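PDB 3CLQ: DUF1116 domain-containing protein from Enterococcus faecalis, which is of unknown function but belongs to the AllG family, whose namesake is a subunit of oxamate carbamoyltransferase, and may share a related role. Local coordinates for residues Q285-P290 / G400-P405; E336-S341 / P358-M363. All blocks are in the same frame, centred on the assembly; numbering follows the deposited sequence.

How the contacts relate
From the N terminus, the chain first reaches strand 280-283, an edge strand of a four-stranded antiparallel sheet. Contact 1 opens in the loop after it, before strand 304-305 of the same sheet. It closes about 110 residues later and joins that loop to the end of hairpin strand 396-402, shortly before the last helix, 407-419. Contact 2 lies wholly inside this long loop. It closes a short excursion of its own and joins helix 334-343 to the turn before strand 363-369. The contacts are nested and do not cross. Their centres are about 21 Å apart, yet they touch: Leu401 CD1 of contact 1 packs 3.4 Å from Tyr340 OH of contact 2.

Contact 1: Q285-P290 / G400-P405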
ATOM      1  N   GLN B 285     -24.479   1.605  20.465  1.00 50.91           N
ATOM      2  CA  GLN B 285     -24.409   3.064  20.471  1.00 50.21           C
ATOM      3  C   GLN B 285     -24.493   3.703  19.077  1.00 50.37           C
ATOM      4  O   GLN B 285     -24.304   3.030  18.063  1.00 50.99           O
ATOM      5  CB  GLN B 285     -23.073   3.452  21.091  1.00 50.31           C
ATOM      6  CG  GLN B 285     -22.885   2.884  22.477  1.00 49.43           C
ATOM      7  CD  GLN B 285     -23.881   3.469  23.425  1.00 48.13           C
ATOM      8  OE1 GLN B 285     -23.960   4.681  23.555  1.00 48.00           O
ATOM      9  NE2 GLN B 285     -24.662   2.621  24.080  1.00 47.05           N
ATOM     10  N   ARG B 286     -24.750   5.005  19.015  1.00 49.97           N
ATOM     11  CA  ARG B 286     -24.715   5.696  17.735  1.00 49.70           C
ATOM     12  C   ARG B 286     -23.272   5.849  17.356  1.00 50.31           C
ATOM     13  O   ARG B 286     -22.413   5.915  18.227  1.00 50.05           O
ATOM     14  CB  ARG B 286     -25.325   7.086  17.834  1.00 50.23           C
ATOM     15  CG  ARG B 286     -26.622   7.165  18.619  1.00 50.43           C
ATOM     16  CD  ARG B 286     -27.414   8.416  18.236  1.00 51.22           C
ATOM     17  NE  ARG B 286     -28.627   8.109  17.472  1.00 52.00           N
ATOM     18  CZ  ARG B 286     -28.664   7.805  16.175  1.00 52.06           C
ATOM     19  NH1 ARG B 286     -27.554   7.749  15.457  1.00 52.91           N
ATOM     20  NH2 ARG B 286     -29.820   7.545  15.591  1.00 52.32           N
ATOM     21  N   VAL B 287     -23.014   5.899  16.051  1.00 50.83           N
ATOM     22  CA  VAL B 287     -21.704   6.211  15.517  1.00 51.47           C
ATOM     23  C   VAL B 287     -21.750   7.612  14.930  1.00 52.32           C
ATOM     24  O   VAL B 287     -22.411   7.830  13.918  1.00 52.15           O
ATOM     25  CB  VAL B 287     -21.371   5.282  14.355  1.00 51.53           C
ATOM     26  CG1 VAL B 287     -19.876   5.107  14.230  1.00 51.36           C
ATOM     27  CG2 VAL B 287     -22.043   3.944  14.528  1.00 51.91           C
ATOM     28  N   ILE B 288     -21.063   8.571  15.542  1.00 53.65           N
ATOM     29  CA  ILE B 288     -21.134   9.942  15.027  1.00 55.06           C
ATOM     30  C   ILE B 288     -19.869  10.336  14.260  1.00 55.75           C
ATOM     31  O   ILE B 288     -18.755  10.099  14.727  1.00 55.78           O
ATOM     32  CB  ILE B 288     -21.524  10.997  16.118  1.00 55.35           C
ATOM     33  CG1 ILE B 288     -20.290  11.542  16.845  1.00 56.00           C
ATOM     34  CG2 ILE B 288     -22.561  10.426  17.102  1.00 54.96           C
ATOM     35  CD1 ILE B 288     -20.433  13.010  17.341  1.00 55.11           C
ATOM     36  N   GLY B 289     -20.068  10.914  13.075  1.00 56.62           N
ATOM     37  CA  GLY B 289     -18.992  11.259  12.139  1.00 58.00           C
ATOM     38  C   GLY B 289     -19.505  12.052  10.941  1.00 59.08           C
ATOM     39  O   GLY B 289     -20.668  12.443  10.906  1.00 59.50           O
ATOM     40  N   PRO B 290     -18.635  12.342   9.965  1.00 59.70           N
ATOM     41  CA  PRO B 290     -19.120  12.993   8.760  1.00 60.40           C
ATOM     42  C   PRO B 290     -20.087  12.121   7.982  1.00 61.29           C
ATOM     43  O   PRO B 290     -19.971  10.886   7.960  1.00 60.87           O
ATOM     44  CB  PRO B 290     -17.848  13.225   7.931  1.00 59.73           C
ATOM     45  CG  PRO B 290     -16.752  13.199   8.906  1.00 60.03           C
ATOM     46  CD  PRO B 290     -17.179  12.159   9.920  1.00 60.22           C
ATOM     47  N   GLY B 400     -17.604   7.222  11.356  1.00 50.30           N
ATOM     48  CA  GLY B 400     -17.287   7.988  12.549  1.00 51.93           C
ATOM     49  C   GLY B 400     -16.855   7.179  13.744  1.00 52.40           C
ATOM     50  O   GLY B 400     -16.696   5.980  13.624  1.00 52.87           O
ATOM     51  N   LEU B 401     -16.690   7.856  14.884  1.00 53.25           N
ATOM     52  CA  LEU B 401     -16.241   7.266  16.153  1.00 54.23           C
ATOM     53  C   LEU B 401     -17.391   6.776  17.072  1.00 55.48           C
ATOM     54  O   LEU B 401     -18.410   7.456  17.268  1.00 56.35           O
ATOM     55  CB  LEU B 401     -15.376   8.287  16.901  1.00 54.22           C
ATOM     56  CG  LEU B 401     -14.859   8.070  18.334  1.00 54.56           C
ATOM     57  CD1 LEU B 401     -13.691   9.015  18.605  1.00 55.42           C
ATOM     58  CD2 LEU B 401     -15.931   8.300  19.398  1.00 54.86           C
ATOM     59  N   THR B 402     -17.216   5.601  17.651  1.00 55.31           N
ATOM     60  CA  THR B 402     -18.187   5.092  18.592  1.00 56.60           C
ATOM     61  C   THR B 402     -17.498   4.419  19.800  1.00 57.60           C
ATOM     62  O   THR B 402     -16.273   4.303  19.852  1.00 58.06           O
ATOM     63  CB  THR B 402     -19.187   4.152  17.875  1.00 56.71           C
ATOM     64  OG1 THR B 402     -20.392   4.058  18.638  1.00 57.76           O
ATOM     65  CG2 THR B 402     -18.612   2.765  17.652  1.00 56.20           C
ATOM     66  N   ASN B 403     -18.261   4.003  20.797  1.00 58.49           N
ATOM     67  CA  ASN B 403     -17.656   3.253  21.898  1.00 59.63           C
ATOM     68  C   ASN B 403     -18.553   2.088  22.323  1.00 59.63           C
ATOM     69  O   ASN B 403     -19.731   2.042  21.962  1.00 60.15           O
ATOM     70  CB  ASN B 403     -17.339   4.167  23.104  1.00 60.46           C
ATOM     71  CG  ASN B 403     -16.552   5.443  22.714  1.00 61.42           C
ATOM     72  OD1 ASN B 403     -17.112   6.392  22.162  1.00 62.35           O
ATOM     73  ND2 ASN B 403     -15.264   5.472  23.038  1.00 61.28           N
ATOM     74  N   PRO B 404     -17.996   1.119  23.059  1.00 59.42           N
ATOM     75  CA  PRO B 404     -18.888   0.184  23.720  1.00 58.62           C
ATOM     76  C   PRO B 404     -19.538   0.953  24.850  1.00 57.86           C
ATOM     77  O   PRO B 404     -19.055   2.024  25.194  1.00 58.09           O
ATOM     78  CB  PRO B 404     -17.937  -0.880  24.284  1.00 58.85           C
ATOM     79  CG  PRO B 404     -16.633  -0.645  23.650  1.00 58.65           C
ATOM     80  CD  PRO B 404     -16.580   0.810  23.316  1.00 58.90           C
ATOM     81  N   PRO B 405     -20.638   0.431  25.417  1.00 57.43           N
ATOM     82  CA  PRO B 405     -21.309   1.082  26.546  1.00 56.98           C
ATOM     83  C   PRO B 405     -20.647   0.754  27.888  1.00 56.54           C
ATOM     84  O   PRO B 405     -20.167  -0.352  28.090  1.00 56.84           O
ATOM     85  CB  PRO B 405     -22.715   0.483  26.493  1.00 56.99           C
ATOM     86  CG  PRO B 405     -22.507  -0.886  25.953  1.00 56.83           C
ATOM     87  CD  PRO B 405     -21.316  -0.813  25.017  1.00 57.18           C
TER
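Thr402 turns its hydroxyl toward the 285-290 loop and gives its proton to the backbone of Arg286. OG1 stands anti to its own backbone N (chi1 -158°), which brings it to Arg286 O at 2.8 Å. The donor sits above the carbonyl plane, 47° out of it. On the same residue, Thr402 CB lies 3.8 Å from Val287 CG1. That methyl also rests 3.4 Å from Gly400 O, so Val287 lies against both the backbone and a side chain of the strand. Val287 and Thr402 both also touch Thr385 of strand 383-388.

Ile288 and Leu401 form a single antiparallel bridge, a hydrogen-bonded pair. Leu401 N bonds to Ile288 O at 3.1 Å, and the return bond from Ile288 N to Leu401 O is weak. The loop thus runs along the edge of the two-stranded hairpin 383-388/396-402, on the side of 396-402 away from its partner strand. The side chains of Ile288 and Leu401 both start away from the opposing segment. Beside the bridge, Gly289 CA and Gly400 CA are 3.7 Å apart, so the two backbones come close together there.

Gln285 closes the other end. Its chain bends at chi2 (-65°), with CG 3.3 Å from Asn403 O. The side chains of Gln285 and Pro405 cross at a slant, with Gln285 NE2 3.8 Å from Pro405 CB. The hydrogen bond of NE2 goes to Pro283 O. The Asn403 amide nitrogen is held by Pro381 O.

Contact 2: E336-S341 / P358-M363; sequences EALNYS and PVLDFM
Met363, a selenomethionine here, reaches from the end of a turn to the C-terminal part of helix 334-343, where it meets Ser341. Its CB points toward the helix. CG lies between the backbone N and the carbonyl carbon (chi1 73°), and the extended chain beyond it carries CE to the helix. The side chain also touches Ile357 of strand 356-357. The tip makes the contact with the helix: Met363 CE lies 3.3 Å from Ser341 O and 4.0 Å from Ser341 CB.

Ser341 CB also receives Leu360, whose CD2 comes to 3.8 Å. The same methyl is 4.1 Å from Leu338 O, so it sits between Ser341 CB and the Leu338 carbonyl, about one helical turn apart. The other methyl, Leu360 CD1, is a looser 4.4 Å from Leu338 CB. The Leu338 side chain leaves alongside the loop, and its end comes nearer. Its CD2 meets Val359 CG1 at 3.8 Å, and the two side chains cross at about a right angle.

The loop offers this row of side chains from a tight fold. Leu360 to Met363 form a type I' beta turn, closed by a bond from Met363 N to Leu360 O. The turn leads from strand 356-357 into strand 363-369, and Met363 is backbone-bonded to Ile357. Asp361 and Phe362, at the middle of the turn, pack against Val334 and Pro328 of the second subunit.

The serine hydroxyl is engaged with Phe318 O and Ala321 N, and it is the CB of Ser341 that faces the loop. Between the two segments, then, the chemistry is van der Waals contact of methyl and methylene groups, with methyls also resting near helix carbonyl oxygens. Such an interface relies on shape rather than on directed polar bonds.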
ATOM      1  N   GLU B 336      -5.414  14.480  16.817  1.00 56.53           N
ATOM      2  CA  GLU B 336      -6.286  13.650  17.647  1.00 58.42           C
ATOM      3  C   GLU B 336      -6.076  12.169  17.386  1.00 59.58           C
ATOM      4  O   GLU B 336      -6.163  11.356  18.309  1.00 59.90           O
ATOM      5  CB  GLU B 336      -7.762  13.976  17.403  1.00 58.58           C
ATOM      6  CG  GLU B 336      -8.274  15.202  18.168  1.00 58.91           C
ATOM      7  CD  GLU B 336      -9.637  15.704  17.661  1.00 58.82           C
ATOM      8  OE1 GLU B 336     -10.361  14.963  16.946  1.00 58.29           O
ATOM      9  OE2 GLU B 336      -9.979  16.860  17.981  1.00 59.21           O
ATOM     10  N   ALA B 337      -5.821  11.810  16.132  1.00 60.23           N
ATOM     11  CA  ALA B 337      -5.659  10.406  15.800  1.00 60.99           C
ATOM     12  C   ALA B 337      -4.331   9.890  16.344  1.00 61.74           C
ATOM     13  O   ALA B 337      -4.268   8.790  16.880  1.00 62.48           O
ATOM     14  CB  ALA B 337      -5.792  10.173  14.309  1.00 59.67           C
ATOM     15  N   LEU B 338      -3.278  10.690  16.244  1.00 62.89           N
ATOM     16  CA  LEU B 338      -2.006  10.292  16.830  1.00 64.44           C
ATOM     17  C   LEU B 338      -2.254  10.056  18.295  1.00 65.76           C
ATOM     18  O   LEU B 338      -1.795   9.092  18.875  1.00 66.93           O
ATOM     19  CB  LEU B 338      -0.961  11.399  16.689  1.00 64.41           C
ATOM     20  CG  LEU B 338      -0.619  11.823  15.262  1.00 64.78           C
ATOM     21  CD1 LEU B 338       0.623  12.732  15.205  1.00 64.71           C
ATOM     22  CD2 LEU B 338      -0.445  10.593  14.391  1.00 63.99           C
ATOM     23  N   ASN B 339      -3.008  10.961  18.887  1.00 66.68           N
ATOM     24  CA  ASN B 339      -3.215  10.985  20.306  1.00 67.34           C
ATOM     25  C   ASN B 339      -3.983   9.795  20.856  1.00 67.41           C
ATOM     26  O   ASN B 339      -3.733   9.356  21.980  1.00 67.25           O
ATOM     27  CB  ASN B 339      -3.973  12.252  20.634  1.00 69.00           C
ATOM     28  CG  ASN B 339      -3.385  12.974  21.795  1.00 70.15           C
ATOM     29  OD1 ASN B 339      -2.826  14.070  21.642  1.00 70.56           O
ATOM     30  ND2 ASN B 339      -3.475  12.359  22.974  1.00 70.13           N
ATOM     31  N   TYR B 340      -4.931   9.292  20.069  1.00 67.24           N
ATOM     32  CA  TYR B 340      -5.815   8.200  20.495  1.00 67.15           C
ATOM     33  C   TYR B 340      -5.071   6.865  20.586  1.00 66.77           C
ATOM     34  O   TYR B 340      -5.267   6.070  21.522  1.00 65.96           O
ATOM     35  CB  TYR B 340      -6.999   8.058  19.526  1.00 68.08           C
ATOM     36  CG  TYR B 340      -8.279   8.787  19.920  1.00 68.55           C
ATOM     37  CD1 TYR B 340      -8.865   8.598  21.184  1.00 69.02           C
ATOM     38  CD2 TYR B 340      -8.929   9.628  19.014  1.00 68.76           C
ATOM     39  CE1 TYR B 340     -10.051   9.252  21.545  1.00 68.75           C
ATOM     40  CE2 TYR B 340     -10.105  10.281  19.350  1.00 68.85           C
ATOM     41  CZ  TYR B 340     -10.668  10.093  20.620  1.00 69.03           C
ATOM     42  OH  TYR B 340     -11.848  10.746  20.948  1.00 68.61           O
ATOM     43  N   SER B 341      -4.226   6.625  19.589  1.00 66.33           N
ATOM     44  CA  SER B 341      -3.426   5.423  19.545  1.00 65.60           C
ATOM     45  C   SER B 341      -2.490   5.383  20.741  1.00 65.78           C
ATOM     46  O   SER B 341      -2.318   4.310  21.327  1.00 66.26           O
ATOM     47  CB  SER B 341      -2.647   5.347  18.242  1.00 65.24           C
ATOM     48  OG  SER B 341      -3.489   4.934  17.188  1.00 65.10           O
ATOM     49  N   PRO B 358       4.446   3.349  12.220  1.00 53.92           N
ATOM     50  CA  PRO B 358       5.613   4.152  11.881  1.00 54.12           C
ATOM     51  C   PRO B 358       5.578   5.562  12.484  1.00 54.21           C
ATOM     52  O   PRO B 358       6.499   5.958  13.211  1.00 53.84           O
ATOM     53  CB  PRO B 358       5.538   4.217  10.364  1.00 54.37           C
ATOM     54  CG  PRO B 358       4.874   2.949   9.999  1.00 54.53           C
ATOM     55  CD  PRO B 358       3.803   2.803  11.019  1.00 54.53           C
ATOM     56  N   VAL B 359       4.523   6.314  12.203  1.00 53.79           N
ATOM     57  CA  VAL B 359       4.513   7.700  12.661  1.00 53.78           C
ATOM     58  C   VAL B 359       4.703   7.829  14.190  1.00 54.03           C
ATOM     59  O   VAL B 359       5.218   8.827  14.661  1.00 53.62           O
ATOM     60  CB  VAL B 359       3.270   8.482  12.158  1.00 52.58           C
ATOM     61  CG1 VAL B 359       2.040   8.073  12.924  1.00 51.02           C
ATOM     62  CG2 VAL B 359       3.524   9.990  12.240  1.00 51.50           C
ATOM     63  N   LEU B 360       4.302   6.819  14.956  1.00 54.79           N
ATOM     64  CA  LEU B 360       4.581   6.817  16.401  1.00 55.50           C
ATOM     65  C   LEU B 360       5.897   6.093  16.727  1.00 56.19           C
ATOM     66  O   LEU B 360       5.936   5.219  17.605  1.00 55.62           O
ATOM     67  CB  LEU B 360       3.430   6.168  17.162  1.00 54.83           C
ATOM     68  CG  LEU B 360       2.266   7.058  17.627  1.00 55.33           C
ATOM     69  CD1 LEU B 360       2.347   8.514  17.114  1.00 55.22           C
ATOM     70  CD2 LEU B 360       0.928   6.429  17.315  1.00 53.81           C
ATOM     71  N   ASP B 361       6.957   6.439  15.993  1.00 56.65           N
ATOM     72  CA  ASP B 361       8.277   5.846  16.195  1.00 57.67           C
ATOM     73  C   ASP B 361       8.230   4.316  16.261  1.00 56.98           C
ATOM     74  O   ASP B 361       9.002   3.698  17.001  1.00 56.18           O
ATOM     75  CB  ASP B 361       8.913   6.380  17.486  1.00 59.60           C
ATOM     76  CG  ASP B 361       9.173   7.884  17.450  1.00 61.62           C
ATOM     77  OD1 ASP B 361       9.461   8.431  16.348  1.00 62.95           O
ATOM     78  OD2 ASP B 361       9.112   8.515  18.539  1.00 62.17           O
ATOM     79  N   PHE B 362       7.319   3.709  15.503  1.00 55.94           N
ATOM     80  CA  PHE B 362       7.185   2.252  15.487  1.00 55.24           C
ATOM     81  C   PHE B 362       6.831   1.640  16.848  1.00 56.19           C
ATOM     82  O   PHE B 362       7.419   0.621  17.229  1.00 56.41           O
ATOM     83  CB  PHE B 362       8.471   1.610  14.946  1.00 52.35           C
ATOM     84  CG  PHE B 362       8.832   2.095  13.601  1.00 51.65           C
ATOM     85  CD1 PHE B 362       8.408   1.406  12.462  1.00 51.02           C
ATOM     86  CD2 PHE B 362       9.543   3.285  13.451  1.00 51.00           C
ATOM     87  CE1 PHE B 362       8.726   1.879  11.205  1.00 51.13           C
ATOM     88  CE2 PHE B 362       9.861   3.778  12.192  1.00 50.69           C
ATOM     89  CZ  PHE B 362       9.449   3.084  11.063  1.00 51.03           C
HETATM   90  N   MSE B 363       5.896   2.244  17.585  1.00 56.01           N
HETATM   91  CA  MSE B 363       5.372   1.560  18.758  1.00 56.76           C
HETATM   92  C   MSE B 363       4.529   0.392  18.273  1.00 54.84           C
HETATM   93  O   MSE B 363       3.950   0.452  17.200  1.00 54.51           O
HETATM   94  CB  MSE B 363       4.584   2.493  19.696  1.00 57.59           C
HETATM   95  CG  MSE B 363       3.229   2.905  19.195  1.00 59.14           C
HETATM   96 SE   MSE B 363       1.931   3.561  20.551  0.55 60.94          SE
HETATM   97  CE  MSE B 363       0.279   3.096  19.650  1.00 59.12           C
TER